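Local atomic coordinates of outer membrane protein TP0453 (Treponema pallidum, PDB entry 3K8G), a protein that may take part in ligand transport and alters membrane permeability at acidic pH, its non-lipidated form making lipid vesicles leakier. Residues I100-P113 against V120-L134. Residues are numbered along the deposited sequence; the frame is centred on the assembly and turned at random.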
loop_
_atom_site.group_PDB
_atom_site.type_symbol
_atom_site.label_atom_id
_atom_site.label_comp_id
_atom_site.label_asym_id
_atom_site.label_seq_id
_atom_site.Cartn_x
_atom_site.Cartn_y
_atom_site.Cartn_z
ATOM N N ILE A 100 7.234 0.917 -25.166
ATOM C CA ILE A 100 7.231 1.535 -23.826
ATOM C C ILE A 100 8.587 2.087 -23.351
ATOM O O ILE A 100 9.631 1.441 -23.497
ATOM C CB ILE A 100 6.660 0.542 -22.771
ATOM C CG1 ILE A 100 5.197 0.220 -23.082
ATOM C CG2 ILE A 100 6.773 1.101 -21.334
ATOM C CD1 ILE A 100 4.752 -1.146 -22.606
ATOM N N THR A 101 8.558 3.272 -22.750
ATOM C CA THR A 101 9.755 3.825 -22.133
ATOM C C THR A 101 9.815 3.500 -20.634
ATOM O O THR A 101 8.797 3.572 -19.948
ATOM C CB THR A 101 9.833 5.342 -22.363
ATOM O OG1 THR A 101 9.546 5.614 -23.742
ATOM C CG2 THR A 101 11.219 5.868 -22.030
ATOM N N TYR A 102 11.010 3.158 -20.146
ATOM C CA TYR A 102 11.244 2.925 -18.714
ATOM C C TYR A 102 12.121 4.045 -18.223
ATOM O O TYR A 102 13.099 4.381 -18.894
ATOM C CB TYR A 102 12.054 1.628 -18.463
ATOM C CG TYR A 102 11.411 0.325 -18.863
ATOM C CD1 TYR A 102 10.258 0.293 -19.634
ATOM C CD2 TYR A 102 11.995 -0.884 -18.505
ATOM C CE1 TYR A 102 9.688 -0.905 -20.021
ATOM C CE2 TYR A 102 11.427 -2.093 -18.880
ATOM C CZ TYR A 102 10.279 -2.089 -19.637
ATOM O OH TYR A 102 9.706 -3.259 -20.022
ATOM N N TYR A 103 11.815 4.580 -17.046
ATOM C CA TYR A 103 12.699 5.524 -16.362
ATOM C C TYR A 103 13.300 4.885 -15.102
ATOM O O TYR A 103 12.587 4.261 -14.285
ATOM C CB TYR A 103 11.943 6.811 -16.048
ATOM C CG TYR A 103 11.291 7.437 -17.283
ATOM C CD1 TYR A 103 12.014 8.295 -18.113
ATOM C CD2 TYR A 103 9.966 7.153 -17.622
ATOM C CE1 TYR A 103 11.435 8.871 -19.244
ATOM C CE2 TYR A 103 9.369 7.727 -18.756
ATOM C CZ TYR A 103 10.117 8.588 -19.553
ATOM O OH TYR A 103 9.557 9.160 -20.668
ATOM N N GLU A 104 14.617 4.999 -14.963
ATOM C CA GLU A 104 15.328 4.366 -13.853
ATOM C C GLU A 104 16.112 5.377 -13.074
ATOM O O GLU A 104 16.712 6.291 -13.661
ATOM C CB GLU A 104 16.288 3.266 -14.363
ATOM C CG GLU A 104 15.583 2.177 -15.215
ATOM C CD GLU A 104 16.402 0.889 -15.365
ATOM O OE1 GLU A 104 17.624 0.970 -15.634
ATOM O OE2 GLU A 104 15.810 -0.200 -15.221
ATOM N N SER A 105 16.119 5.206 -11.759
ATOM C CA SER A 105 16.996 5.966 -10.865
ATOM C C SER A 105 17.599 5.010 -9.824
ATOM O O SER A 105 17.286 3.814 -9.825
ATOM C CB SER A 105 16.228 7.115 -10.191
ATOM O OG SER A 105 15.141 6.645 -9.383
ATOM N N GLU A 106 18.438 5.520 -8.929
ATOM C CA GLU A 106 19.056 4.671 -7.894
ATOM C C GLU A 106 18.093 3.680 -7.217
ATOM O O GLU A 106 18.388 2.485 -7.104
ATOM C CB GLU A 106 19.704 5.527 -6.799
ATOM C CG GLU A 106 20.560 4.718 -5.822
ATOM C CD GLU A 106 21.814 4.113 -6.470
ATOM O OE1 GLU A 106 22.144 4.464 -7.631
ATOM O OE2 GLU A 106 22.480 3.288 -5.808
ATOM N N HIS A 107 16.987 4.195 -6.704
ATOM C CA HIS A 107 16.058 3.339 -5.957
ATOM C C HIS A 107 14.659 3.193 -6.572
ATOM O O HIS A 107 13.854 2.412 -6.066
ATOM C CB HIS A 107 15.933 3.835 -4.522
ATOM C CG HIS A 107 17.177 3.636 -3.712
ATOM N ND1 HIS A 107 17.700 2.386 -3.446
ATOM C CD2 HIS A 107 18.004 4.527 -3.117
ATOM C CE1 HIS A 107 18.804 2.519 -2.730
ATOM N NE2 HIS A 107 19.006 3.806 -2.511
ATOM N N THR A 108 14.365 3.967 -7.621
ATOM C CA THR A 108 13.021 4.017 -8.196
ATOM C C THR A 108 12.995 3.825 -9.704
ATOM O O THR A 108 13.752 4.480 -10.432
ATOM C CB THR A 108 12.300 5.327 -7.818
ATOM O OG1 THR A 108 12.431 5.542 -6.418
ATOM C CG2 THR A 108 10.805 5.244 -8.144
ATOM N N ASP A 109 12.152 2.884 -10.163
ATOM C CA ASP A 109 11.870 2.694 -11.575
ATOM C C ASP A 109 10.403 3.011 -11.862
ATOM O O ASP A 109 9.524 2.701 -11.065
ATOM C CB ASP A 109 12.254 1.275 -11.983
ATOM C CG ASP A 109 13.690 0.936 -11.560
ATOM O OD1 ASP A 109 14.587 1.819 -11.743
ATOM O OD2 ASP A 109 13.919 -0.140 -10.978
ATOM N N VAL A 110 10.149 3.666 -12.984
ATOM C CA VAL A 110 8.812 4.127 -13.299
ATOM C C VAL A 110 8.547 3.878 -14.761
ATOM O O VAL A 110 9.415 4.133 -15.628
ATOM C CB VAL A 110 8.575 5.627 -12.960
ATOM C CG1 VAL A 110 7.106 6.037 -13.249
ATOM C CG2 VAL A 110 8.956 5.961 -11.514
ATOM N N SER A 111 7.331 3.426 -15.033
ATOM C CA SER A 111 6.830 3.323 -16.385
ATOM C C SER A 111 5.441 3.883 -16.450
ATOM O O SER A 111 4.680 3.780 -15.480
ATOM C CB SER A 111 6.724 1.838 -16.805
ATOM O OG SER A 111 6.552 1.833 -18.205
ATOM N N ILE A 112 5.084 4.458 -17.596
ATOM C CA ILE A 112 3.711 4.888 -17.837
ATOM C C ILE A 112 3.278 4.130 -19.092
ATOM O O ILE A 112 3.358 4.657 -20.205
ATOM C CB ILE A 112 3.563 6.429 -18.059
ATOM C CG1 ILE A 112 4.313 7.247 -16.996
ATOM C CG2 ILE A 112 2.078 6.828 -18.126
ATOM C CD1 ILE A 112 3.763 7.137 -15.625
ATOM N N PRO A 113 2.844 2.877 -18.926
ATOM C CA PRO A 113 2.699 2.042 -20.125
ATOM C C PRO A 113 1.469 2.354 -20.981
ATOM O O PRO A 113 1.337 1.786 -22.065
ATOM C CB PRO A 113 2.658 0.609 -19.577
ATOM C CG PRO A 113 2.354 0.730 -18.134
ATOM C CD PRO A 113 2.565 2.143 -17.678
ATOM N N VAL A 120 5.376 1.716 -10.651
ATOM C CA VAL A 120 6.528 2.216 -9.925
ATOM C C VAL A 120 7.045 1.057 -9.108
ATOM O O VAL A 120 6.265 0.334 -8.466
ATOM C CB VAL A 120 6.146 3.382 -8.961
ATOM C CG1 VAL A 120 7.323 3.782 -8.050
ATOM C CG2 VAL A 120 5.646 4.575 -9.745
ATOM N N ILE A 121 8.356 0.849 -9.168
ATOM C CA ILE A 121 8.971 -0.146 -8.334
ATOM C C ILE A 121 10.052 0.601 -7.570
ATOM O O ILE A 121 10.911 1.261 -8.185
ATOM C CB ILE A 121 9.635 -1.267 -9.208
ATOM C CG1 ILE A 121 8.581 -1.946 -10.112
ATOM C CG2 ILE A 121 10.387 -2.269 -8.304
ATOM C CD1 ILE A 121 9.195 -2.935 -11.131
ATOM N N PHE A 122 9.993 0.513 -6.249
ATOM C CA PHE A 122 10.900 1.248 -5.378
ATOM C C PHE A 122 11.589 0.275 -4.437
ATOM O O PHE A 122 10.936 -0.586 -3.843
ATOM C CB PHE A 122 10.101 2.252 -4.528
ATOM C CG PHE A 122 10.893 2.815 -3.397
ATOM C CD1 PHE A 122 11.808 3.849 -3.628
ATOM C CD2 PHE A 122 10.787 2.266 -2.119
ATOM C CE1 PHE A 122 12.599 4.362 -2.575
ATOM C CE2 PHE A 122 11.571 2.774 -1.063
ATOM C CZ PHE A 122 12.470 3.807 -1.292
ATOM N N GLY A 123 12.891 0.410 -4.248
ATOM C CA GLY A 123 13.519 -0.311 -3.135
ATOM C C GLY A 123 14.965 -0.682 -3.333
ATOM O O GLY A 123 15.716 0.068 -3.931
ATOM N N SER A 124 15.343 -1.842 -2.823
ATOM C CA SER A 124 16.723 -2.278 -2.851
ATOM C C SER A 124 17.189 -2.669 -4.266
ATOM O O SER A 124 16.398 -2.733 -5.214
ATOM C CB SER A 124 16.865 -3.485 -1.944
ATOM O OG SER A 124 16.405 -4.644 -2.613
ATOM N N SER A 125 18.468 -2.999 -4.396
ATOM C CA SER A 125 18.995 -3.476 -5.685
ATOM C C SER A 125 18.395 -4.832 -6.156
ATOM O O SER A 125 18.511 -5.187 -7.319
ATOM C CB SER A 125 20.529 -3.532 -5.630
ATOM O OG SER A 125 20.949 -4.672 -4.901
ATOM N N LYS A 126 17.717 -5.550 -5.261
ATOM C CA LYS A 126 17.041 -6.811 -5.579
ATOM C C LYS A 126 15.565 -6.609 -6.009
ATOM O O LYS A 126 14.836 -7.564 -6.260
ATOM C CB LYS A 126 17.071 -7.712 -4.353
ATOM C CG LYS A 126 18.450 -8.249 -3.956
ATOM C CD LYS A 126 18.709 -9.509 -4.748
ATOM C CE LYS A 126 19.751 -10.399 -4.097
ATOM N NZ LYS A 126 19.683 -11.732 -4.745
ATOM N N ARG A 127 15.146 -5.365 -6.135
ATOM C CA ARG A 127 13.777 -5.079 -6.609
ATOM C C ARG A 127 13.521 -5.630 -8.027
ATOM O O ARG A 127 14.435 -5.768 -8.855
ATOM C CB ARG A 127 13.503 -3.599 -6.588
ATOM C CG ARG A 127 14.221 -2.766 -7.659
ATOM C CD ARG A 127 13.986 -1.312 -7.322
ATOM N NE ARG A 127 14.568 -0.391 -8.318
ATOM C CZ ARG A 127 15.757 0.183 -8.223
ATOM N NH1 ARG A 127 16.528 -0.039 -7.155
ATOM N NH2 ARG A 127 16.156 1.013 -9.196
ATOM N N GLU A 128 12.255 -5.912 -8.295
ATOM C CA GLU A 128 11.870 -6.587 -9.535
ATOM C C GLU A 128 12.232 -5.706 -10.720
ATOM O O GLU A 128 12.142 -4.456 -10.646
ATOM C CB GLU A 128 10.352 -6.845 -9.520
ATOM C CG GLU A 128 9.852 -7.610 -10.766
ATOM C CD GLU A 128 8.432 -8.068 -10.623
ATOM O OE1 GLU A 128 7.569 -7.165 -10.601
ATOM O OE2 GLU A 128 8.203 -9.305 -10.534
ATOM N N ARG A 129 12.608 -6.343 -11.822
ATOM C CA ARG A 129 12.805 -5.619 -13.091
ATOM C C ARG A 129 11.457 -5.130 -13.638
ATOM O O ARG A 129 10.457 -5.860 -13.588
ATOM C CB ARG A 129 13.490 -6.550 -14.122
ATOM C CG ARG A 129 14.974 -6.969 -13.753
ATOM C CD ARG A 129 15.616 -8.007 -14.781
ATOM N NE ARG A 129 14.855 -9.240 -14.825
ATOM C CZ ARG A 129 13.894 -9.544 -15.706
ATOM N NH1 ARG A 129 13.629 -8.773 -16.750
ATOM N NH2 ARG A 129 13.208 -10.654 -15.544
ATOM N N MET A 130 11.435 -3.886 -14.129
ATOM C CA MET A 130 10.209 -3.267 -14.644
ATOM C C MET A 130 9.615 -4.129 -15.760
ATOM O O MET A 130 8.406 -4.350 -15.790
ATOM C CB MET A 130 10.480 -1.811 -15.114
ATOM C CG MET A 130 9.287 -1.082 -15.756
ATOM S SD MET A 130 7.956 -0.950 -14.563
ATOM C CE MET A 130 8.707 0.192 -13.388
ATOM N N SER A 131 10.440 -4.674 -16.670
ATOM C CA SER A 131 9.833 -5.483 -17.745
ATOM C C SER A 131 9.126 -6.735 -17.244
ATOM O O SER A 131 8.168 -7.217 -17.878
ATOM C CB SER A 131 10.823 -5.819 -18.897
ATOM O OG SER A 131 11.449 -7.034 -18.668
ATOM N N LYS A 132 9.550 -7.256 -16.086
ATOM C CA LYS A 132 8.858 -8.394 -15.487
ATOM C C LYS A 132 7.498 -7.981 -14.908
ATOM O O LYS A 132 6.495 -8.703 -15.089
ATOM C CB LYS A 132 9.731 -9.105 -14.445
ATOM C CG LYS A 132 9.087 -10.330 -13.856
ATOM C CD LYS A 132 10.102 -11.158 -13.028
ATOM C CE LYS A 132 9.432 -12.459 -12.572
ATOM N NZ LYS A 132 10.126 -13.000 -11.393
ATOM N N MET A 133 7.467 -6.839 -14.215
ATOM C CA MET A 133 6.174 -6.284 -13.759
ATOM C C MET A 133 5.235 -6.004 -14.919
ATOM O O MET A 133 4.052 -6.395 -14.876
ATOM C CB MET A 133 6.366 -5.018 -12.975
ATOM C CG MET A 133 5.043 -4.446 -12.463
ATOM S SD MET A 133 5.376 -3.154 -11.254
ATOM C CE MET A 133 3.633 -2.645 -10.897
ATOM N N LEU A 134 5.761 -5.357 -15.962
ATOM C CA LEU A 134 4.951 -5.053 -17.151
ATOM C C LEU A 134 4.417 -6.290 -17.861
ATOM O O LEU A 134 3.330 -6.241 -18.430
ATOM C CB LEU A 134 5.695 -4.132 -18.141
ATOM C CG LEU A 134 5.976 -2.735 -17.596
ATOM C CD1 LEU A 134 6.764 -1.916 -18.616
ATOM C CD2 LEU A 134 4.681 -1.991 -17.177
HETATM O O HOH W 1 14.089 -2.329 -14.298
#
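The Y102 ring lies against the first turn of helix 130-134: M130 CG sits over the centre of one face, 3.8 Å from the centroid and 10° off the ring normal, a CH-pi contact. S131 CB comes in at the ring edge, and L134 CD1 approaches obliquely, 3.4 Å from Y102 CE1. The R127 guanidinium has the H107 carbonyl carbon over one face, while D109 meets its edge. At the F122 ring the edge is taken by T108 OG1, and H41 and Y256 also meet this ring.

R127 grips D109 side-on in a salt bridge: NE reaches OD2 at 2.7 Å from above the carboxylate plane, and NH2 meets OD1 at 3.1 Å on its syn side, the two planes 35° apart. R127 NH1 donates to E106 O at 3.1 Å. The arginine chain is straight from CG as far as NE, spanning the distance from the turn S124-R127 to the strand pair.

Strands 108-113 and 120-123 pair as an antiparallel hairpin. D109 and I121 form the hydrogen-bonded pair, D109 N to I121 O being nearly straight at 2.8 Å; T108-F122 and V110-V120 are non-hydrogen-bonded pairs. H107 O takes G123 N, and H107 ND1 donates to G123 O. M130 doubles back through its last two torsions (chi3 68°), which carries SD to S111 CB and CE to D109 O; L134 CD2 packs on P113 CG at 3.7 Å.

The chain therefore folds back over the face of D109 and I121 in two ways: an apolar seam at the start of the predicted amphipathic helix that begins at M130, and an arginine that ties the 105-107 connection, through E106 O, and D109 to the chain leaving strand 120-123. With D109 buried, its pairing with R127 probably stabilises the ionised carboxylate.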